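Local coordinates for 4-carboxymuconolactone decarboxylase (PDB 4G9Q), which belongs to the carboxymuconolactone decarboxylase family, may have peroxiredoxin-type activity, and forms an all-helical trimer, at residues 153-158 / 198-203; 80-85 / 115-120. All blocks are in the same frame, centred on the assembly; numbering follows the deposited sequence.

Interaction 1 (153-158 / 198-203); sequences TPLPLD and LAPRDR
L155 and P200 supply the apolar part of this contact, the end methyl of the leucine meeting the CG-CD edge of the proline ring. With CG anti to the carbonyl carbon (chi1 -59°), L155 sends its CD1 methyl to that side of the ring, 3.8 Å from P200 CD and equally close to P200 CG. The near-equal distances place the methyl against the CG-CD bond. A looser approach, 4.3 Å from L155 CD1 to L198 O, brings the same methyl near the backbone just before the helix. In all, 76 Å² of surface is buried, a small amount that fits contact through one methyl. Within 198-203, L198 CB lies above one face of the R203 guanidinium, offset toward the rim.

Between the two segments the contact is apolar; the polar bonds belong to each segment separately, and several go to third parties. A199 is the N-cap residue, its O accepting R203 N at 2.9 Å. R201 NH1 forms a salt bridge to D202 OD1 in the plane of the guanidinium.

The loop 153-158, between helices 130-139 and 159-173, thus leans on the start of helix 200-213; L155 is also backbone-bonded to L194. Behind the contact, L198 packs on helix 107-120, while D202 pairs with R74 of helix 73-86.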
# COMPACT_ATOMS: atom_id res chain seq x y z
N THR A 153 -1.19 -18.93 29.31
CA THR A 153 -1.63 -18.06 30.40
C THR A 153 -1.49 -16.59 30.02
O THR A 153 -0.40 -16.13 29.68
CB THR A 153 -0.85 -18.37 31.70
OG1 THR A 153 -1.12 -19.72 32.08
CG2 THR A 153 -1.28 -17.44 32.83
N PRO A 154 -2.61 -15.84 30.06
CA PRO A 154 -2.56 -14.44 29.66
C PRO A 154 -1.73 -13.61 30.62
O PRO A 154 -1.59 -13.97 31.79
CB PRO A 154 -4.03 -13.99 29.72
CG PRO A 154 -4.84 -15.24 29.86
CD PRO A 154 -3.96 -16.25 30.49
N LEU A 155 -1.16 -12.52 30.10
CA LEU A 155 -0.55 -11.50 30.94
C LEU A 155 -1.63 -10.76 31.74
O LEU A 155 -2.81 -10.79 31.35
CB LEU A 155 0.27 -10.52 30.08
CG LEU A 155 1.41 -11.13 29.25
CD1 LEU A 155 1.95 -10.10 28.26
CD2 LEU A 155 2.53 -11.68 30.14
N PRO A 156 -1.25 -10.12 32.86
CA PRO A 156 -2.22 -9.38 33.67
C PRO A 156 -2.87 -8.23 32.90
O PRO A 156 -2.19 -7.52 32.15
CB PRO A 156 -1.35 -8.81 34.80
CG PRO A 156 -0.22 -9.75 34.91
CD PRO A 156 0.08 -10.15 33.50
N LEU A 157 -4.17 -8.09 33.06
CA LEU A 157 -4.92 -7.01 32.43
C LEU A 157 -5.11 -5.86 33.41
O LEU A 157 -5.52 -6.08 34.55
CB LEU A 157 -6.27 -7.52 31.92
CG LEU A 157 -7.23 -6.53 31.26
CD1 LEU A 157 -6.70 -6.04 29.91
CD2 LEU A 157 -8.59 -7.17 31.09
N ASP A 158 -4.81 -4.64 32.96
CA ASP A 158 -5.12 -3.43 33.71
C ASP A 158 -6.61 -3.17 33.53
O ASP A 158 -7.03 -2.53 32.57
CB ASP A 158 -4.27 -2.26 33.19
CG ASP A 158 -4.46 -0.97 33.99
OD1 ASP A 158 -5.44 -0.85 34.77
OD2 ASP A 158 -3.63 -0.06 33.83
N LEU A 198 4.86 -12.24 22.98
CA LEU A 198 5.61 -10.99 22.91
C LEU A 198 5.41 -10.26 24.21
O LEU A 198 4.28 -10.16 24.70
CB LEU A 198 5.12 -10.11 21.76
CG LEU A 198 5.50 -10.47 20.32
CD1 LEU A 198 4.65 -9.67 19.33
CD2 LEU A 198 7.00 -10.28 20.06
N ALA A 199 6.50 -9.75 24.78
CA ALA A 199 6.41 -8.81 25.89
C ALA A 199 5.62 -7.59 25.42
O ALA A 199 5.71 -7.23 24.24
CB ALA A 199 7.79 -8.41 26.35
N PRO A 200 4.83 -6.96 26.32
CA PRO A 200 4.04 -5.79 25.94
C PRO A 200 4.85 -4.72 25.21
O PRO A 200 4.37 -4.18 24.21
CB PRO A 200 3.54 -5.27 27.29
CG PRO A 200 3.36 -6.53 28.08
CD PRO A 200 4.56 -7.36 27.72
N ARG A 201 6.06 -4.44 25.68
CA ARG A 201 6.95 -3.49 25.02
C ARG A 201 7.21 -3.86 23.56
O ARG A 201 7.16 -3.00 22.67
CB ARG A 201 8.29 -3.40 25.76
CG ARG A 201 9.29 -2.47 25.11
CD ARG A 201 10.67 -3.08 25.22
NE ARG A 201 11.72 -2.22 24.69
CZ ARG A 201 12.45 -2.50 23.61
NH1 ARG A 201 12.24 -3.62 22.92
NH2 ARG A 201 13.40 -1.65 23.22
N ASP A 202 7.48 -5.14 23.32
CA ASP A 202 7.79 -5.64 21.98
C ASP A 202 6.55 -5.70 21.09
O ASP A 202 6.65 -5.45 19.89
CB ASP A 202 8.46 -7.01 22.07
CG ASP A 202 9.80 -6.96 22.77
OD1 ASP A 202 10.55 -5.99 22.53
OD2 ASP A 202 10.11 -7.88 23.54
N ARG A 203 5.40 -6.03 21.67
CA ARG A 203 4.15 -6.03 20.91
C ARG A 203 3.80 -4.60 20.46
O ARG A 203 3.37 -4.39 19.33
CB ARG A 203 3.00 -6.65 21.72
CG ARG A 203 1.79 -7.01 20.87
CD ARG A 203 0.69 -7.68 21.70
NE ARG A 203 1.11 -8.98 22.23
CZ ARG A 203 1.06 -10.13 21.56
NH1 ARG A 203 0.61 -10.17 20.30
NH2 ARG A 203 1.47 -11.25 22.14

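Interaction 2 (80-85 / 115-120)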
# COMPACT_ATOMS: atom_id res chain seq x y z
N THR A 80 12.13 -4.19 11.49
CA THR A 80 12.28 -4.48 10.07
C THR A 80 11.28 -5.56 9.62
O THR A 80 10.62 -5.40 8.59
CB THR A 80 13.71 -4.90 9.73
OG1 THR A 80 14.62 -3.90 10.21
CG2 THR A 80 13.90 -5.05 8.21
N ILE A 81 11.17 -6.64 10.40
CA ILE A 81 10.20 -7.69 10.08
C ILE A 81 8.78 -7.11 10.03
O ILE A 81 8.03 -7.37 9.08
CB ILE A 81 10.29 -8.87 11.07
CG1 ILE A 81 11.56 -9.69 10.78
CG2 ILE A 81 9.05 -9.76 10.98
CD1 ILE A 81 11.83 -10.74 11.83
N ALA A 82 8.43 -6.29 11.02
CA ALA A 82 7.10 -5.67 11.05
C ALA A 82 6.85 -4.81 9.81
O ALA A 82 5.78 -4.89 9.19
CB ALA A 82 6.93 -4.86 12.33
N ALA A 83 7.86 -4.02 9.41
CA ALA A 83 7.75 -3.18 8.21
C ALA A 83 7.53 -4.00 6.94
O ALA A 83 6.65 -3.69 6.12
CB ALA A 83 8.98 -2.30 8.07
N LEU A 84 8.33 -5.06 6.77
CA LEU A 84 8.24 -5.93 5.59
C LEU A 84 6.89 -6.62 5.51
O LEU A 84 6.31 -6.72 4.43
CB LEU A 84 9.37 -6.96 5.58
CG LEU A 84 10.79 -6.39 5.46
CD1 LEU A 84 11.80 -7.49 5.67
CD2 LEU A 84 11.03 -5.70 4.13
N ILE A 85 6.39 -7.10 6.65
CA ILE A 85 5.07 -7.72 6.70
C ILE A 85 3.99 -6.70 6.32
O ILE A 85 3.18 -6.97 5.42
CB ILE A 85 4.75 -8.34 8.08
CG1 ILE A 85 5.72 -9.49 8.37
CG2 ILE A 85 3.28 -8.84 8.14
CD1 ILE A 85 5.66 -10.01 9.80
N THR A 115 1.28 -13.38 13.88
CA THR A 115 -0.09 -13.46 14.38
C THR A 115 -0.65 -12.09 14.75
O THR A 115 -1.81 -11.78 14.43
CB THR A 115 -0.18 -14.43 15.57
OG1 THR A 115 0.22 -15.73 15.13
CG2 THR A 115 -1.60 -14.49 16.13
N HIS A 116 0.17 -11.28 15.42
CA HIS A 116 -0.23 -9.94 15.80
C HIS A 116 -0.58 -9.10 14.58
O HIS A 116 -1.58 -8.39 14.57
CB HIS A 116 0.88 -9.26 16.61
CG HIS A 116 0.44 -7.97 17.23
ND1 HIS A 116 -0.38 -7.92 18.33
CD2 HIS A 116 0.70 -6.68 16.89
CE1 HIS A 116 -0.62 -6.66 18.64
NE2 HIS A 116 0.03 -5.89 17.78
N LEU A 117 0.26 -9.20 13.55
CA LEU A 117 0.05 -8.39 12.35
C LEU A 117 -1.05 -8.91 11.43
O LEU A 117 -1.49 -8.17 10.54
CB LEU A 117 1.37 -8.14 11.61
CG LEU A 117 2.36 -7.30 12.43
CD1 LEU A 117 3.60 -7.01 11.61
CD2 LEU A 117 1.74 -6.00 12.96
N ALA A 118 -1.51 -10.14 11.64
CA ALA A 118 -2.74 -10.60 10.98
C ALA A 118 -3.88 -9.65 11.32
O ALA A 118 -4.69 -9.27 10.46
CB ALA A 118 -3.08 -12.02 11.39
N TYR A 119 -3.93 -9.24 12.59
CA TYR A 119 -4.96 -8.32 13.06
C TYR A 119 -4.67 -6.87 12.69
O TYR A 119 -5.57 -6.14 12.31
CB TYR A 119 -5.13 -8.44 14.57
CG TYR A 119 -5.71 -9.76 15.00
CD1 TYR A 119 -7.09 -9.95 15.08
CD2 TYR A 119 -4.88 -10.83 15.32
CE1 TYR A 119 -7.63 -11.18 15.49
CE2 TYR A 119 -5.40 -12.06 15.72
CZ TYR A 119 -6.77 -12.23 15.79
OH TYR A 119 -7.28 -13.44 16.19
N TYR A 120 -3.40 -6.45 12.80
CA TYR A 120 -3.07 -5.04 12.62
C TYR A 120 -2.72 -4.62 11.20
O TYR A 120 -2.94 -3.46 10.82
CB TYR A 120 -2.02 -4.57 13.65
CG TYR A 120 -2.67 -4.23 14.96
CD1 TYR A 120 -3.17 -2.95 15.19
CD2 TYR A 120 -2.85 -5.19 15.95
CE1 TYR A 120 -3.80 -2.62 16.38
CE2 TYR A 120 -3.47 -4.88 17.16
CZ TYR A 120 -3.95 -3.59 17.36
OH TYR A 120 -4.57 -3.26 18.54
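L117 points from helix 107-120 at helix 73-86 and lays one methyl, CD1, over A82 and I85, residues three apart and so about one turn from each other. Its CG stands anti to the carbonyl carbon (chi1 -65°), and the extended second torsion (chi2 -176°) carries CD1 outward to the facing helix. There the methyl reaches the backbone directly, 3.8 Å from A82 CA and 3.9 Å from A82 O, so it touches main chain as well as side chain; A82 CB, set off to one flank, is 4.0 Å from L117 CD1.

The I85 and L117 side chains cross obliquely. I85 has CG2 anti to its backbone N, and this branch meets L117 CD1 at 3.9 Å and L117 CB at 4.0 Å. The other branch of I85 reaches the same methyl by its end, with I85 CD1 4.1 Å from L117 CD1. L117 CD1 is therefore flanked by A82 on one turn and by both branches of I85 on the next. The closest CA pair, I85 and L117, is 7.6 Å apart.

Helix 200-213 adds to the same packing, A209 touching A82 and A210 touching L117, and A118, whose side chain points away from helix 73-86, meets L53 of the second subunit. All three touching residues are buried, and the atoms that meet are carbons apart from A82 O. The two helices are consequently joined here by van der Waals contact and hydrophobic burial, so the fit probably rests on shape complementarity.

Interaction 2 belongs to the core, centred about 5 Å from the centre of the chain with every touching residue buried; interaction 1 is peripheral, its centre about 15 Å out and partly buried. The 17 Å between their centres is bridged by packing of R203 NH1 against H116 ND1 (3.1 Å). Helix 200-213 touches both: its first turn supplies one side of interaction 1, and a later part of it borders interaction 2. Each contact is apolar and carried by a leucine methyl, but interaction 2 buries more surface (121 against 76 Å²), whereas salt bridges surround interaction 1, including R203 with E112 of helix 107-120.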